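Local coordinates for protein endo-n-acetyl-beta-d-glucosaminidase (Hypocrea jecorina, PDB 4AC1) that hydrolyses the glycosidic bond within the chitobiose core of N-glycans as a family 18 glycoside hydrolase, probably trimming glycans from the fungus's own secreted cellulases, at residues Tyr191-Tyr203 against Val216-Ile230. Numbering follows the deposited sequence.
With ACT (acetate ion), chain D.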
loop_
_atom_site.group_PDB
_atom_site.type_symbol
_atom_site.label_atom_id
_atom_site.label_comp_id
_atom_site.label_asym_id
_atom_site.label_seq_id
_atom_site.Cartn_x
_atom_site.Cartn_y
_atom_site.Cartn_z
ATOM N N TYR A 191 2.278 -7.536 10.662
ATOM C CA TYR A 191 1.365 -8.667 10.787
ATOM C C TYR A 191 1.967 -9.887 10.104
ATOM O O TYR A 191 3.083 -9.809 9.578
ATOM C CB TYR A 191 -0.037 -8.329 10.258
ATOM C CG TYR A 191 -0.129 -7.603 8.928
ATOM C CD1 TYR A 191 -0.196 -8.303 7.718
ATOM C CD2 TYR A 191 -0.274 -6.208 8.888
ATOM C CE1 TYR A 191 -0.341 -7.632 6.483
ATOM C CE2 TYR A 191 -0.425 -5.533 7.679
ATOM C CZ TYR A 191 -0.457 -6.240 6.485
ATOM O OH TYR A 191 -0.616 -5.531 5.310
ATOM N N SER A 192 1.244 -11.011 10.154
ATOM C CA SER A 192 1.659 -12.276 9.534
ATOM C C SER A 192 2.910 -12.874 10.162
ATOM O O SER A 192 3.516 -13.790 9.601
ATOM C CB SER A 192 1.823 -12.127 8.018
ATOM O OG SER A 192 0.588 -11.746 7.455
ATOM N N GLY A 193 3.263 -12.387 11.348
ATOM C CA GLY A 193 4.418 -12.889 12.078
ATOM C C GLY A 193 5.624 -11.971 11.994
ATOM O O GLY A 193 6.564 -12.116 12.755
ATOM N N PHE A 194 5.566 -10.963 11.119
ATOM C CA PHE A 194 6.748 -10.170 10.750
ATOM C C PHE A 194 6.976 -8.963 11.639
ATOM O O PHE A 194 8.064 -8.379 11.654
ATOM C CB PHE A 194 6.666 -9.760 9.280
ATOM C CG PHE A 194 6.650 -10.929 8.353
ATOM C CD1 PHE A 194 7.768 -11.766 8.247
ATOM C CD2 PHE A 194 5.523 -11.231 7.617
ATOM C CE1 PHE A 194 7.748 -12.873 7.415
ATOM C CE2 PHE A 194 5.503 -12.317 6.769
ATOM C CZ PHE A 194 6.604 -13.154 6.687
ATOM N N GLY A 195 5.954 -8.586 12.394
ATOM C CA GLY A 195 6.065 -7.437 13.295
ATOM C C GLY A 195 4.797 -7.193 14.068
ATOM O O GLY A 195 3.754 -7.751 13.750
ATOM N N SER A 196 4.886 -6.331 15.071
ATOM C CA SER A 196 3.740 -6.043 15.921
ATOM C C SER A 196 3.673 -4.582 16.323
ATOM O O SER A 196 4.687 -3.986 16.703
ATOM C CB SER A 196 3.763 -6.915 17.174
ATOM O OG SER A 196 2.701 -6.553 18.035
ATOM N N MET A 197 2.471 -4.025 16.234
ATOM C CA MET A 197 2.187 -2.690 16.760
ATOM C C MET A 197 1.614 -2.719 18.183
ATOM O O MET A 197 1.111 -1.702 18.651
ATOM C CB MET A 197 1.271 -1.895 15.810
ATOM C CG MET A 197 1.968 -1.400 14.541
ATOM S SD MET A 197 3.332 -0.249 14.841
ATOM C CE MET A 197 2.444 1.191 15.402
ATOM N N ALA A 198 1.711 -3.864 18.869
ATOM C CA ALA A 198 1.211 -3.972 20.255
ATOM C C ALA A 198 2.103 -3.242 21.273
ATOM O O ALA A 198 1.660 -2.940 22.381
ATOM C CB ALA A 198 1.000 -5.432 20.662
ATOM N N ASP A 199 3.358 -2.987 20.903
ATOM C CA ASP A 199 4.222 -2.044 21.627
ATOM C C ASP A 199 5.129 -1.331 20.626
ATOM O O ASP A 199 5.100 -1.631 19.423
ATOM C CB ASP A 199 5.016 -2.722 22.769
ATOM C CG ASP A 199 5.971 -3.804 22.285
ATOM O OD1 ASP A 199 6.616 -3.659 21.221
ATOM O OD2 ASP A 199 6.111 -4.808 23.022
ATOM N N THR A 200 5.926 -0.390 21.110
ATOM C CA THR A 200 6.754 0.427 20.234
ATOM C C THR A 200 8.036 -0.235 19.742
ATOM O O THR A 200 8.746 0.342 18.921
ATOM C CB THR A 200 7.194 1.704 20.954
ATOM O OG1 THR A 200 7.938 1.352 22.126
ATOM C CG2 THR A 200 6.004 2.548 21.339
ATOM N N SER A 201 8.358 -1.429 20.250
ATOM C CA SER A 201 9.708 -1.967 20.060
ATOM C C SER A 201 10.088 -2.170 18.593
ATOM O O SER A 201 11.196 -1.786 18.174
ATOM C CB SER A 201 9.940 -3.236 20.889
ATOM O OG SER A 201 9.072 -4.278 20.486
ATOM N N ASP A 202 9.180 -2.747 17.808
ATOM C CA ASP A 202 9.482 -2.994 16.395
ATOM C C ASP A 202 9.646 -1.709 15.578
ATOM O O ASP A 202 10.638 -1.550 14.848
ATOM C CB ASP A 202 8.437 -3.922 15.775
ATOM C CG ASP A 202 8.470 -5.333 16.378
ATOM O OD1 ASP A 202 9.412 -5.646 17.148
ATOM O OD2 ASP A 202 7.566 -6.147 16.103
ATOM N N TYR A 203 8.694 -0.789 15.724
ATOM C CA TYR A 203 8.768 0.498 15.045
ATOM C C TYR A 203 10.074 1.217 15.417
ATOM O O TYR A 203 10.779 1.734 14.541
ATOM C CB TYR A 203 7.528 1.346 15.375
ATOM C CG TYR A 203 7.295 2.526 14.455
ATOM C CD1 TYR A 203 8.043 3.696 14.575
ATOM C CD2 TYR A 203 6.311 2.470 13.466
ATOM C CE1 TYR A 203 7.824 4.774 13.727
ATOM C CE2 TYR A 203 6.080 3.552 12.616
ATOM C CZ TYR A 203 6.839 4.695 12.765
ATOM O OH TYR A 203 6.666 5.786 11.949
ATOM N N VAL A 216 7.818 5.583 7.604
ATOM C CA VAL A 216 7.356 4.278 8.093
ATOM C C VAL A 216 5.880 4.376 8.489
ATOM O O VAL A 216 5.533 4.928 9.537
ATOM C CB VAL A 216 8.222 3.755 9.265
ATOM C CG1 VAL A 216 7.759 2.365 9.668
ATOM C CG2 VAL A 216 9.686 3.724 8.863
ATOM N N VAL A 217 5.024 3.886 7.604
ATOM C CA VAL A 217 3.591 3.760 7.852
ATOM C C VAL A 217 3.347 2.417 8.530
ATOM O O VAL A 217 3.829 1.372 8.080
ATOM C CB VAL A 217 2.802 3.859 6.522
ATOM C CG1 VAL A 217 1.386 3.352 6.670
ATOM C CG2 VAL A 217 2.785 5.295 6.046
ATOM N N ALA A 218 2.638 2.479 9.655
ATOM C CA ALA A 218 2.280 1.284 10.431
ATOM C C ALA A 218 1.123 0.525 9.812
ATOM O O ALA A 218 -0.042 0.914 9.951
ATOM C CB ALA A 218 1.974 1.663 11.849
ATOM N N GLY A 219 1.446 -0.561 9.121
ATOM C CA GLY A 219 0.442 -1.392 8.498
ATOM C C GLY A 219 -0.260 -2.299 9.474
ATOM O O GLY A 219 0.379 -2.896 10.355
ATOM N N GLN A 220 -1.565 -2.419 9.278
ATOM C CA GLN A 220 -2.461 -3.180 10.157
ATOM C C GLN A 220 -3.475 -3.997 9.376
ATOM O O GLN A 220 -4.068 -3.522 8.401
ATOM C CB GLN A 220 -3.234 -2.213 11.057
ATOM C CG GLN A 220 -2.363 -1.505 12.082
ATOM C CD GLN A 220 -1.990 -2.427 13.216
ATOM O OE1 GLN A 220 -2.757 -2.584 14.165
ATOM N NE2 GLN A 220 -0.823 -3.052 13.121
ATOM N N LEU A 221 -3.686 -5.230 9.816
ATOM C CA LEU A 221 -4.860 -5.968 9.380
ATOM C C LEU A 221 -6.114 -5.299 9.954
ATOM O O LEU A 221 -6.139 -4.907 11.121
ATOM C CB LEU A 221 -4.793 -7.429 9.844
ATOM C CG LEU A 221 -3.697 -8.301 9.231
ATOM C CD1 LEU A 221 -3.741 -9.687 9.858
ATOM C CD2 LEU A 221 -3.833 -8.409 7.721
ATOM N N THR A 222 -7.149 -5.169 9.138
ATOM C CA THR A 222 -8.399 -4.571 9.599
ATOM C C THR A 222 -9.328 -5.591 10.261
ATOM O O THR A 222 -10.313 -5.217 10.907
ATOM C CB THR A 222 -9.151 -3.882 8.462
ATOM O OG1 THR A 222 -9.468 -4.854 7.461
ATOM C CG2 THR A 222 -8.317 -2.740 7.861
ATOM N N THR A 223 -9.009 -6.873 10.083
ATOM C CA THR A 223 -9.784 -7.973 10.683
ATOM C C THR A 223 -8.798 -9.025 11.173
ATOM O O THR A 223 -7.649 -9.030 10.742
ATOM C CB THR A 223 -10.697 -8.694 9.663
ATOM O OG1 THR A 223 -9.885 -9.492 8.793
ATOM C CG2 THR A 223 -11.531 -7.721 8.845
ATOM N N PRO A 224 -9.255 -9.945 12.057
ATOM C CA PRO A 224 -8.404 -11.043 12.522
ATOM C C PRO A 224 -8.383 -12.248 11.562
ATOM O O PRO A 224 -7.991 -13.361 11.960
ATOM C CB PRO A 224 -9.008 -11.408 13.892
ATOM C CG PRO A 224 -10.304 -10.723 13.984
ATOM C CD PRO A 224 -10.566 -9.946 12.731
ATOM N N GLU A 225 -8.797 -12.036 10.310
ATOM C CA GLU A 225 -8.660 -13.055 9.259
ATOM C C GLU A 225 -7.223 -13.078 8.757
ATOM O O GLU A 225 -6.906 -12.677 7.616
ATOM C CB GLU A 225 -9.628 -12.800 8.109
ATOM C CG GLU A 225 -11.094 -12.925 8.480
ATOM C CD GLU A 225 -11.984 -13.063 7.263
ATOM O OE1 GLU A 225 -11.489 -12.867 6.130
ATOM O OE2 GLU A 225 -13.179 -13.376 7.433
ATOM N N GLY A 226 -6.354 -13.571 9.622
ATOM C CA GLY A 226 -4.940 -13.581 9.379
ATOM C C GLY A 226 -4.229 -13.715 10.697
ATOM O O GLY A 226 -4.838 -14.042 11.730
ATOM N N ALA A 227 -2.929 -13.480 10.662
ATOM C CA ALA A 227 -2.114 -13.547 11.848
ATOM C C ALA A 227 -1.609 -12.163 12.163
ATOM O O ALA A 227 -1.209 -11.422 11.266
ATOM C CB ALA A 227 -0.955 -14.488 11.633
ATOM N N GLY A 228 -1.629 -11.823 13.442
ATOM C CA GLY A 228 -1.091 -10.570 13.902
ATOM C C GLY A 228 -2.059 -9.396 14.001
ATOM O O GLY A 228 -1.616 -8.272 14.186
ATOM N N TRP A 229 -3.371 -9.633 13.895
ATOM C CA TRP A 229 -4.344 -8.569 14.185
ATOM C C TRP A 229 -4.278 -8.158 15.648
ATOM O O TRP A 229 -4.121 -9.004 16.530
ATOM C CB TRP A 229 -5.763 -9.003 13.812
ATOM C CG TRP A 229 -6.856 -8.027 14.189
ATOM C CD1 TRP A 229 -7.390 -7.040 13.402
ATOM C CD2 TRP A 229 -7.552 -7.951 15.443
ATOM N NE1 TRP A 229 -8.368 -6.365 14.079
ATOM C CE2 TRP A 229 -8.501 -6.905 15.332
ATOM C CE3 TRP A 229 -7.483 -8.683 16.641
ATOM C CZ2 TRP A 229 -9.351 -6.552 16.382
ATOM C CZ3 TRP A 229 -8.338 -8.329 17.686
ATOM C CH2 TRP A 229 -9.263 -7.282 17.541
ATOM N N ILE A 230 -4.405 -6.857 15.904
ATOM C CA ILE A 230 -4.547 -6.346 17.271
ATOM C C ILE A 230 -5.707 -5.357 17.335
ATOM O O ILE A 230 -6.024 -4.706 16.332
ATOM C CB ILE A 230 -3.234 -5.686 17.786
ATOM C CG1 ILE A 230 -2.909 -4.399 17.005
ATOM C CG2 ILE A 230 -2.070 -6.692 17.733
ATOM C CD1 ILE A 230 -1.736 -3.614 17.552
HETATM C C ACT D . -0.202 -6.250 2.055
HETATM O O ACT D . -0.835 -6.759 3.005
HETATM O OXT ACT D . 0.317 -7.049 1.243
HETATM C CH3 ACT D . -0.062 -4.768 1.933
HETATM O O HOH W 1 -1.945 -12.828 8.055
HETATM O O HOH W 2 0.412 -5.314 14.647
#
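Leu221 lays its CD2 methyl over one face of the Tyr191 ring, a CH-pi contact in which the methyl stands 3.8 Å from the ring centroid, 19° off the normal, displaced toward the CD1-CE1 side. With chi1 at 45°, Tyr191 CG is wedged between its own backbone N and C, and the ring stands beside the strand end, its CE2 edge against Gly219 and the backbone N of Gln220. A second apolar patch gathers round Met197, whose chain, bent at chi2 and chi3, folds its methyl CE to within 3.6 Å of Ala218 CB. Ile230 CD1 closes on the same methionine from its backbone side, 3.5 Å from Met197 C, while Leu242 of helix 232-246 also packs on it. The side chains of Tyr203 and Val216 run antiparallel alongside one another, Tyr203 CE2 meeting Val216 CG1.

Beyond these apolar groups the contact turns polar. The Tyr203 hydroxyl donates to Val216 O at 2.8 Å, in the carbonyl plane and on a lone pair. Gln220, its amide beside the Met197 side chain, gives NE2 to its neighbour Gly219 O (3.0 Å) and to a water that also takes Met197 N, an arrangement that fixes the amide's rotation. At the exposed end Ser192 N donates to Ala227 O at 2.7 Å, from above the carbonyl plane, and a water links Ser192 OG to Ala227 N. Tyr191 OH donates to O of an acetate, probably from the crystallisation liquor, at 2.6 Å, and the Tyr191 side chain lies about 7 Å from those of Asp125 and Glu127, both zinc-binding residues. The whole illustrates how the loops that follow strands 185-189 and 216-221 of one beta-alpha-beta crossover, built through helix 201-208, meet near the zinc-binding acids in the TIM barrel of family 18.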